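Local coordinates for hypothetical protein PP5205 (Pseudomonas putida, PDB 2G2X), which is of unknown function but is built as an EVE domain, related to PUA and ASCH domains, and so may bind RNA or a modified nucleic acid, at residues L13-L18 with G58-A63; Y32-F37 with L132-V137. All blocks are in the same frame, centred on the assembly; numbering follows the deposited sequence.

Interaction 1. Residues L13-L18 with G58-A63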
ATOM      1  N   LEU A  13      -6.195   6.807  -6.170  1.00 20.73           N
ATOM      2  CA  LEU A  13      -6.842   6.404  -4.919  1.00 18.75           C
ATOM      3  C   LEU A  13      -6.154   7.066  -3.719  1.00 17.41           C
ATOM      4  O   LEU A  13      -5.012   6.741  -3.384  1.00 17.67           O
ATOM      5  CB  LEU A  13      -6.807   4.880  -4.763  1.00 16.36           C
ATOM      6  CG  LEU A  13      -7.427   4.322  -3.474  1.00 21.06           C
ATOM      7  CD1 LEU A  13      -8.899   4.702  -3.389  1.00 20.78           C
ATOM      8  CD2 LEU A  13      -7.271   2.810  -3.440  1.00 21.89           C
ATOM      9  N   SER A  14      -6.850   7.999  -3.080  1.00 15.84           N
ATOM     10  CA  SER A  14      -6.311   8.710  -1.921  1.00 15.87           C
ATOM     11  C   SER A  14      -6.928   8.127  -0.656  1.00 15.54           C
ATOM     12  O   SER A  14      -7.888   7.358  -0.727  1.00 15.79           O
ATOM     13  CB  SER A  14      -6.657  10.194  -2.000  1.00 15.49           C
ATOM     14  OG  SER A  14      -8.049  10.387  -1.815  1.00 16.56           O
ATOM     15  N   ILE A  15      -6.383   8.494   0.499  1.00 14.31           N
ATOM     16  CA  ILE A  15      -6.915   7.988   1.755  1.00 15.31           C
ATOM     17  C   ILE A  15      -8.330   8.543   1.938  1.00 14.77           C
ATOM     18  O   ILE A  15      -9.205   7.859   2.470  1.00 14.35           O
ATOM     19  CB  ILE A  15      -6.007   8.380   2.961  1.00 14.95           C
ATOM     20  CG1 ILE A  15      -6.551   7.757   4.251  1.00 14.09           C
ATOM     21  CG2 ILE A  15      -5.908   9.896   3.090  1.00 16.63           C
ATOM     22  CD1 ILE A  15      -6.488   6.248   4.276  1.00 13.30           C
ATOM     23  N   GLU A  16      -8.545   9.775   1.472  1.00 14.95           N
ATOM     24  CA  GLU A  16      -9.854  10.430   1.545  1.00 15.69           C
ATOM     25  C   GLU A  16     -10.882   9.663   0.713  1.00 15.48           C
ATOM     26  O   GLU A  16     -12.008   9.425   1.154  1.00 16.70           O
ATOM     27  CB  GLU A  16      -9.787  11.865   1.000  1.00 17.60           C
ATOM     28  CG  GLU A  16      -9.002  12.882   1.825  1.00 21.71           C
ATOM     29  CD  GLU A  16      -7.496  12.754   1.661  1.00 24.12           C
ATOM     30  OE1 GLU A  16      -7.052  12.259   0.604  1.00 25.46           O
ATOM     31  OE2 GLU A  16      -6.758  13.165   2.584  1.00 25.59           O
ATOM     32  N   ALA A  17     -10.491   9.293  -0.504  1.00 15.54           N
ATOM     33  CA  ALA A  17     -11.378   8.560  -1.399  1.00 14.10           C
ATOM     34  C   ALA A  17     -11.734   7.198  -0.808  1.00 14.19           C
ATOM     35  O   ALA A  17     -12.852   6.710  -0.985  1.00 14.10           O
ATOM     36  CB  ALA A  17     -10.717   8.389  -2.764  1.00 15.65           C
ATOM     37  N   LEU A  18     -10.786   6.577  -0.114  1.00 12.44           N
ATOM     38  CA  LEU A  18     -11.055   5.279   0.498  1.00 13.15           C
ATOM     39  C   LEU A  18     -12.090   5.459   1.612  1.00 12.63           C
ATOM     40  O   LEU A  18     -12.963   4.616   1.806  1.00 12.88           O
ATOM     41  CB  LEU A  18      -9.766   4.671   1.059  1.00 10.88           C
ATOM     42  CG  LEU A  18      -9.901   3.324   1.772  1.00 11.88           C
ATOM     43  CD1 LEU A  18     -10.540   2.301   0.831  1.00 10.62           C
ATOM     44  CD2 LEU A  18      -8.531   2.845   2.225  1.00  7.58           C
ATOM     45  N   GLY A  58       4.011  11.212   0.906  1.00 13.63           N
ATOM     46  CA  GLY A  58       4.146  10.908   2.319  1.00 13.20           C
ATOM     47  C   GLY A  58       3.021  10.021   2.812  1.00 14.30           C
ATOM     48  O   GLY A  58       2.133   9.648   2.047  1.00 14.60           O
ATOM     49  N   ILE A  59       3.059   9.679   4.095  1.00 15.03           N
ATOM     50  CA  ILE A  59       2.029   8.839   4.687  1.00 14.53           C
ATOM     51  C   ILE A  59       0.821   9.715   5.024  1.00 14.15           C
ATOM     52  O   ILE A  59       0.917  10.626   5.847  1.00 13.36           O
ATOM     53  CB  ILE A  59       2.562   8.142   5.958  1.00 14.69           C
ATOM     54  CG1 ILE A  59       3.739   7.228   5.582  1.00 15.37           C
ATOM     55  CG2 ILE A  59       1.443   7.349   6.628  1.00 13.63           C
ATOM     56  CD1 ILE A  59       4.411   6.517   6.761  1.00 13.15           C
ATOM     57  N   ALA A  60      -0.310   9.437   4.380  1.00 12.02           N
ATOM     58  CA  ALA A  60      -1.524  10.222   4.584  1.00 11.47           C
ATOM     59  C   ALA A  60      -2.512   9.649   5.595  1.00 11.04           C
ATOM     60  O   ALA A  60      -3.423  10.355   6.047  1.00 10.20           O
ATOM     61  CB  ALA A  60      -2.225  10.439   3.248  1.00 11.42           C
ATOM     62  N   GLY A  61      -2.342   8.381   5.953  1.00  8.56           N
ATOM     63  CA  GLY A  61      -3.248   7.784   6.915  1.00  9.21           C
ATOM     64  C   GLY A  61      -3.078   6.296   7.138  1.00  9.22           C
ATOM     65  O   GLY A  61      -2.077   5.698   6.734  1.00  8.67           O
ATOM     66  N   ILE A  62      -4.069   5.694   7.785  1.00  7.54           N
ATOM     67  CA  ILE A  62      -4.032   4.272   8.084  1.00  7.04           C
ATOM     68  C   ILE A  62      -5.266   3.576   7.544  1.00  6.63           C
ATOM     69  O   ILE A  62      -6.361   4.133   7.572  1.00  6.46           O
ATOM     70  CB  ILE A  62      -3.973   4.026   9.609  1.00  6.91           C
ATOM     71  CG1 ILE A  62      -2.725   4.698  10.185  1.00  8.29           C
ATOM     72  CG2 ILE A  62      -3.983   2.517   9.901  1.00  4.86           C
ATOM     73  CD1 ILE A  62      -2.674   4.717  11.710  1.00 10.85           C
ATOM     74  N   ALA A  63      -5.075   2.358   7.052  1.00  5.38           N
ATOM     75  CA  ALA A  63      -6.168   1.551   6.528  1.00  6.13           C
ATOM     76  C   ALA A  63      -5.923   0.113   6.976  1.00  7.96           C
ATOM     77  O   ALA A  63      -4.867  -0.192   7.536  1.00  8.89           O
ATOM     78  CB  ALA A  63      -6.213   1.640   5.000  1.00  3.03           C
TER
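I15, in the first turn of helix 15-21, lies over A60 and G61 of strand 58-71 and supplies most of the helix side of this small, wholly buried contact. Its two branches divide the work. CG2 rests on the methyl of A60, at 3.7 Å from A60 CB, while the longer branch runs past the G61 backbone, CG1 coming within 4.2 Å of G61 CA. With CG1 anti to the backbone N (chi1 -176°), this branch carries CD1 onward along the strand, to 3.9 Å from I62 O. G61 has no side chain, and the isoleucine lies directly against its main chain. The second apolar touch comes one helical turn later, where L18 CD2 meets A63 CB at 3.8 Å. A60 and A63 thus offer two short methyls, one to each of the larger helix residues, with the main chain of G61 and I62 between them.

The helix start is capped within its own segment and held from outside as well. S14 is the N-cap: its OG accepts the amide of A17, N to OG 3.0 Å with an N-H...O angle of 161°, and its carbonyl receives L18 N. The amide of I15 is bonded to the H51 side chain, a link to the neighbouring strand 46-51, and H101 of strand 95-110 also touches the I15 side chain.

On the strand, A60 and G61 both face F49, which makes a classic beta bulge. The arrangement is that of a capped helix whose first turn packs on a bulged inner strand of the mixed sheet of the EVE domain, the isoleucine against an alanine and the glycine beside it, the leucine against a second alanine.

Interaction 2. Residues Y32-F37 with L132-V137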
ATOM      1  N   TYR A  32       6.771  -8.631  -8.384  1.00  6.01           N
ATOM      2  CA  TYR A  32       6.777  -9.918  -7.688  1.00  7.65           C
ATOM      3  C   TYR A  32       6.945  -9.863  -6.175  1.00  6.85           C
ATOM      4  O   TYR A  32       6.194 -10.513  -5.446  1.00  6.76           O
ATOM      5  CB  TYR A  32       7.830 -10.833  -8.299  1.00  6.83           C
ATOM      6  CG  TYR A  32       7.364 -11.437  -9.602  1.00 10.33           C
ATOM      7  CD1 TYR A  32       6.413 -12.462  -9.615  1.00  9.90           C
ATOM      8  CD2 TYR A  32       7.849 -10.975 -10.822  1.00  8.52           C
ATOM      9  CE1 TYR A  32       5.959 -13.015 -10.808  1.00 10.10           C
ATOM     10  CE2 TYR A  32       7.401 -11.519 -12.026  1.00 11.68           C
ATOM     11  CZ  TYR A  32       6.456 -12.540 -12.011  1.00 11.51           C
ATOM     12  OH  TYR A  32       6.022 -13.100 -13.190  1.00 13.37           O
ATOM     13  N   GLN A  33       7.914  -9.092  -5.696  1.00  6.27           N
ATOM     14  CA  GLN A  33       8.130  -8.993  -4.261  1.00  7.53           C
ATOM     15  C   GLN A  33       6.924  -8.355  -3.577  1.00  7.56           C
ATOM     16  O   GLN A  33       6.452  -8.850  -2.552  1.00  9.75           O
ATOM     17  CB  GLN A  33       9.390  -8.180  -3.954  1.00  8.22           C
ATOM     18  CG  GLN A  33       9.705  -8.085  -2.468  1.00 10.85           C
ATOM     19  CD  GLN A  33       9.809  -9.447  -1.808  1.00 13.25           C
ATOM     20  OE1 GLN A  33      10.649 -10.267  -2.186  1.00 16.72           O
ATOM     21  NE2 GLN A  33       8.950  -9.699  -0.819  1.00 11.22           N
ATOM     22  N   ALA A  34       6.425  -7.260  -4.142  1.00  5.67           N
ATOM     23  CA  ALA A  34       5.273  -6.587  -3.555  1.00  6.10           C
ATOM     24  C   ALA A  34       4.111  -7.575  -3.513  1.00  6.91           C
ATOM     25  O   ALA A  34       3.358  -7.622  -2.537  1.00  7.19           O
ATOM     26  CB  ALA A  34       4.900  -5.354  -4.373  1.00  6.12           C
ATOM     27  N   ARG A  35       3.975  -8.367  -4.574  1.00  5.47           N
ATOM     28  CA  ARG A  35       2.916  -9.365  -4.636  1.00  5.31           C
ATOM     29  C   ARG A  35       3.085 -10.335  -3.476  1.00  5.12           C
ATOM     30  O   ARG A  35       2.123 -10.646  -2.766  1.00  3.39           O
ATOM     31  CB  ARG A  35       2.981 -10.155  -5.946  1.00  6.26           C
ATOM     32  CG  ARG A  35       1.970 -11.284  -6.005  1.00  7.15           C
ATOM     33  CD  ARG A  35       2.364 -12.356  -7.005  1.00  6.49           C
ATOM     34  NE  ARG A  35       3.658 -12.961  -6.700  1.00  5.20           N
ATOM     35  CZ  ARG A  35       4.152 -14.009  -7.352  1.00  6.32           C
ATOM     36  NH1 ARG A  35       3.454 -14.562  -8.338  1.00  2.34           N
ATOM     37  NH2 ARG A  35       5.340 -14.503  -7.025  1.00  6.32           N
ATOM     38  N   ASN A  36       4.314 -10.808  -3.284  1.00  4.75           N
ATOM     39  CA  ASN A  36       4.593 -11.756  -2.211  1.00  3.91           C
ATOM     40  C   ASN A  36       4.228 -11.186  -0.845  1.00  4.20           C
ATOM     41  O   ASN A  36       3.760 -11.918   0.023  1.00  3.55           O
ATOM     42  CB  ASN A  36       6.065 -12.180  -2.235  1.00  3.99           C
ATOM     43  CG  ASN A  36       6.446 -12.846  -3.536  1.00  4.32           C
ATOM     44  OD1 ASN A  36       5.584 -13.350  -4.258  1.00  7.04           O
ATOM     45  ND2 ASN A  36       7.735 -12.863  -3.841  1.00  3.41           N
ATOM     46  N   PHE A  37       4.432  -9.888  -0.648  1.00  3.88           N
ATOM     47  CA  PHE A  37       4.070  -9.306   0.633  1.00  5.40           C
ATOM     48  C   PHE A  37       2.549  -9.271   0.773  1.00  6.38           C
ATOM     49  O   PHE A  37       2.025  -9.481   1.865  1.00  8.13           O
ATOM     50  CB  PHE A  37       4.661  -7.906   0.793  1.00  3.56           C
ATOM     51  CG  PHE A  37       6.140  -7.904   1.092  1.00  5.44           C
ATOM     52  CD1 PHE A  37       6.680  -8.803   2.018  1.00  3.53           C
ATOM     53  CD2 PHE A  37       6.991  -6.980   0.474  1.00  4.24           C
ATOM     54  CE1 PHE A  37       8.054  -8.788   2.330  1.00  3.33           C
ATOM     55  CE2 PHE A  37       8.359  -6.950   0.773  1.00  5.33           C
ATOM     56  CZ  PHE A  37       8.895  -7.857   1.704  1.00  4.77           C
ATOM     57  N   LEU A 132       9.710  -0.613  -4.615  1.00 18.98           N
ATOM     58  CA  LEU A 132       8.746  -1.459  -3.917  1.00 16.62           C
ATOM     59  C   LEU A 132       7.544  -0.629  -3.447  1.00 14.17           C
ATOM     60  O   LEU A 132       7.709   0.348  -2.723  1.00 12.86           O
ATOM     61  CB  LEU A 132       9.440  -2.112  -2.720  1.00 16.80           C
ATOM     62  CG  LEU A 132       8.806  -3.349  -2.095  1.00 17.76           C
ATOM     63  CD1 LEU A 132       8.831  -4.490  -3.102  1.00 16.06           C
ATOM     64  CD2 LEU A 132       9.578  -3.727  -0.830  1.00 17.14           C
ATOM     65  N   SER A 133       6.340  -1.027  -3.855  1.00 13.65           N
ATOM     66  CA  SER A 133       5.122  -0.304  -3.481  1.00 12.88           C
ATOM     67  C   SER A 133       4.360  -0.963  -2.338  1.00 11.11           C
ATOM     68  O   SER A 133       3.346  -0.440  -1.875  1.00  9.97           O
ATOM     69  CB  SER A 133       4.190  -0.182  -4.685  1.00 13.72           C
ATOM     70  OG  SER A 133       3.667  -1.453  -5.040  1.00 19.84           O
ATOM     71  N   VAL A 134       4.839  -2.123  -1.901  1.00 10.29           N
ATOM     72  CA  VAL A 134       4.210  -2.858  -0.809  1.00  9.34           C
ATOM     73  C   VAL A 134       5.342  -3.362   0.055  1.00 10.84           C
ATOM     74  O   VAL A 134       6.294  -3.944  -0.455  1.00 13.38           O
ATOM     75  CB  VAL A 134       3.397  -4.069  -1.322  1.00  8.82           C
ATOM     76  CG1 VAL A 134       2.783  -4.816  -0.146  1.00  4.81           C
ATOM     77  CG2 VAL A 134       2.309  -3.603  -2.287  1.00  7.57           C
HETATM   78  N   MSE A 135       5.245  -3.155   1.363  1.00 10.28           N
HETATM   79  CA  MSE A 135       6.326  -3.576   2.242  1.00 10.11           C
HETATM   80  C   MSE A 135       5.882  -3.791   3.677  1.00  9.43           C
HETATM   81  O   MSE A 135       4.892  -3.223   4.129  1.00 11.05           O
HETATM   82  CB  MSE A 135       7.417  -2.509   2.230  1.00 10.62           C
HETATM   83  CG  MSE A 135       6.922  -1.177   2.776  1.00  9.29           C
HETATM   84 SE   MSE A 135       8.114   0.334   2.508  1.00 14.54          SE
HETATM   85  CE  MSE A 135       7.762   0.654   0.633  1.00 11.74           C
ATOM     86  N   PRO A 136       6.612  -4.632   4.416  1.00  9.56           N
ATOM     87  CA  PRO A 136       6.237  -4.861   5.810  1.00  9.36           C
ATOM     88  C   PRO A 136       6.750  -3.696   6.646  1.00  9.58           C
ATOM     89  O   PRO A 136       7.650  -2.971   6.220  1.00 10.48           O
ATOM     90  CB  PRO A 136       6.956  -6.162   6.147  1.00 10.02           C
ATOM     91  CG  PRO A 136       8.213  -6.058   5.327  1.00  9.01           C
ATOM     92  CD  PRO A 136       7.670  -5.569   3.993  1.00 10.12           C
ATOM     93  N   VAL A 137       6.167  -3.512   7.823  1.00  8.96           N
ATOM     94  CA  VAL A 137       6.581  -2.455   8.741  1.00  7.94           C
ATOM     95  C   VAL A 137       6.708  -3.114  10.104  1.00  9.68           C
ATOM     96  O   VAL A 137       5.779  -3.786  10.563  1.00  7.31           O
ATOM     97  CB  VAL A 137       5.527  -1.322   8.842  1.00  8.25           C
ATOM     98  CG1 VAL A 137       5.935  -0.322   9.934  1.00  2.34           C
ATOM     99  CG2 VAL A 137       5.382  -0.615   7.492  1.00  5.81           C
TER
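F37 projects from helix 32-38 as the largest bump of this contact, and its ring fits among L132, V134 and P136. P136 covers one face: CD stands 3.5 Å from the centroid of the F37 ring and 13° off its normal, a CH-pi contact almost over the centre. L132 closes the edge instead, its CD2 lying near the ring plane at 3.8 Å from F37 CE2. Obliquely to the ring, V134 O comes to 3.3 Å from F37 CD2. At the base of the aromatic side chain, F37 CB meets V134 CG1. The ring reaches this place with CG anti to the carbonyl carbon (chi1 -75°). Its other face is overlaid near the rim by the amide nitrogen of Q33, one turn back, so the phenylalanine is sandwiched between its own helix and the proline.

One turn earlier the relief is reversed, for A34 gives the helix a low spot into which V134 fits. Here the backbones come closest, the CA atoms of A34 and V134 being 4.8 Å apart, and A34 CB touches V134 CB at 3.6 Å. Both methyls of the valine also lie near the A34 carbonyl. L132 bridges the two levels with its two branches: while CD2 meets the phenylalanine, CD1 sits 3.8 Å from Q33 CG and equally near the A34 amide.

The short axes of helix 32-37 and strand 134-136 approach to 7.1 Å and cross at 52°. Strand 134-136 is the outermost strand on its side of the sheet, joined by backbone bonds to strand 3-8, whose W4 touches both F37 and P136; V29 and M41, in the loops flanking the helix, pack on A34 and V134 respectively.

How the interactions relate
From the N terminus, strand 3-8 leads to residues 13-18 and then to 32-37. Interaction 1 closes its loop when the chain returns at 58-63, with strand 23-26, helix 32-38 and strand 46-51 in between. Interaction 2 closes much later, at 132-137, so the two loops cross: its first segment lies within the loop of interaction 1 and its second far beyond it. The contacts share one mixed sheet without touching, their centres about 18 Å apart on opposite sides of the chain's centre. One ties helix 15-21 to an inner strand, the other helix 32-38 to an edge strand, and both belong to the single EVE domain.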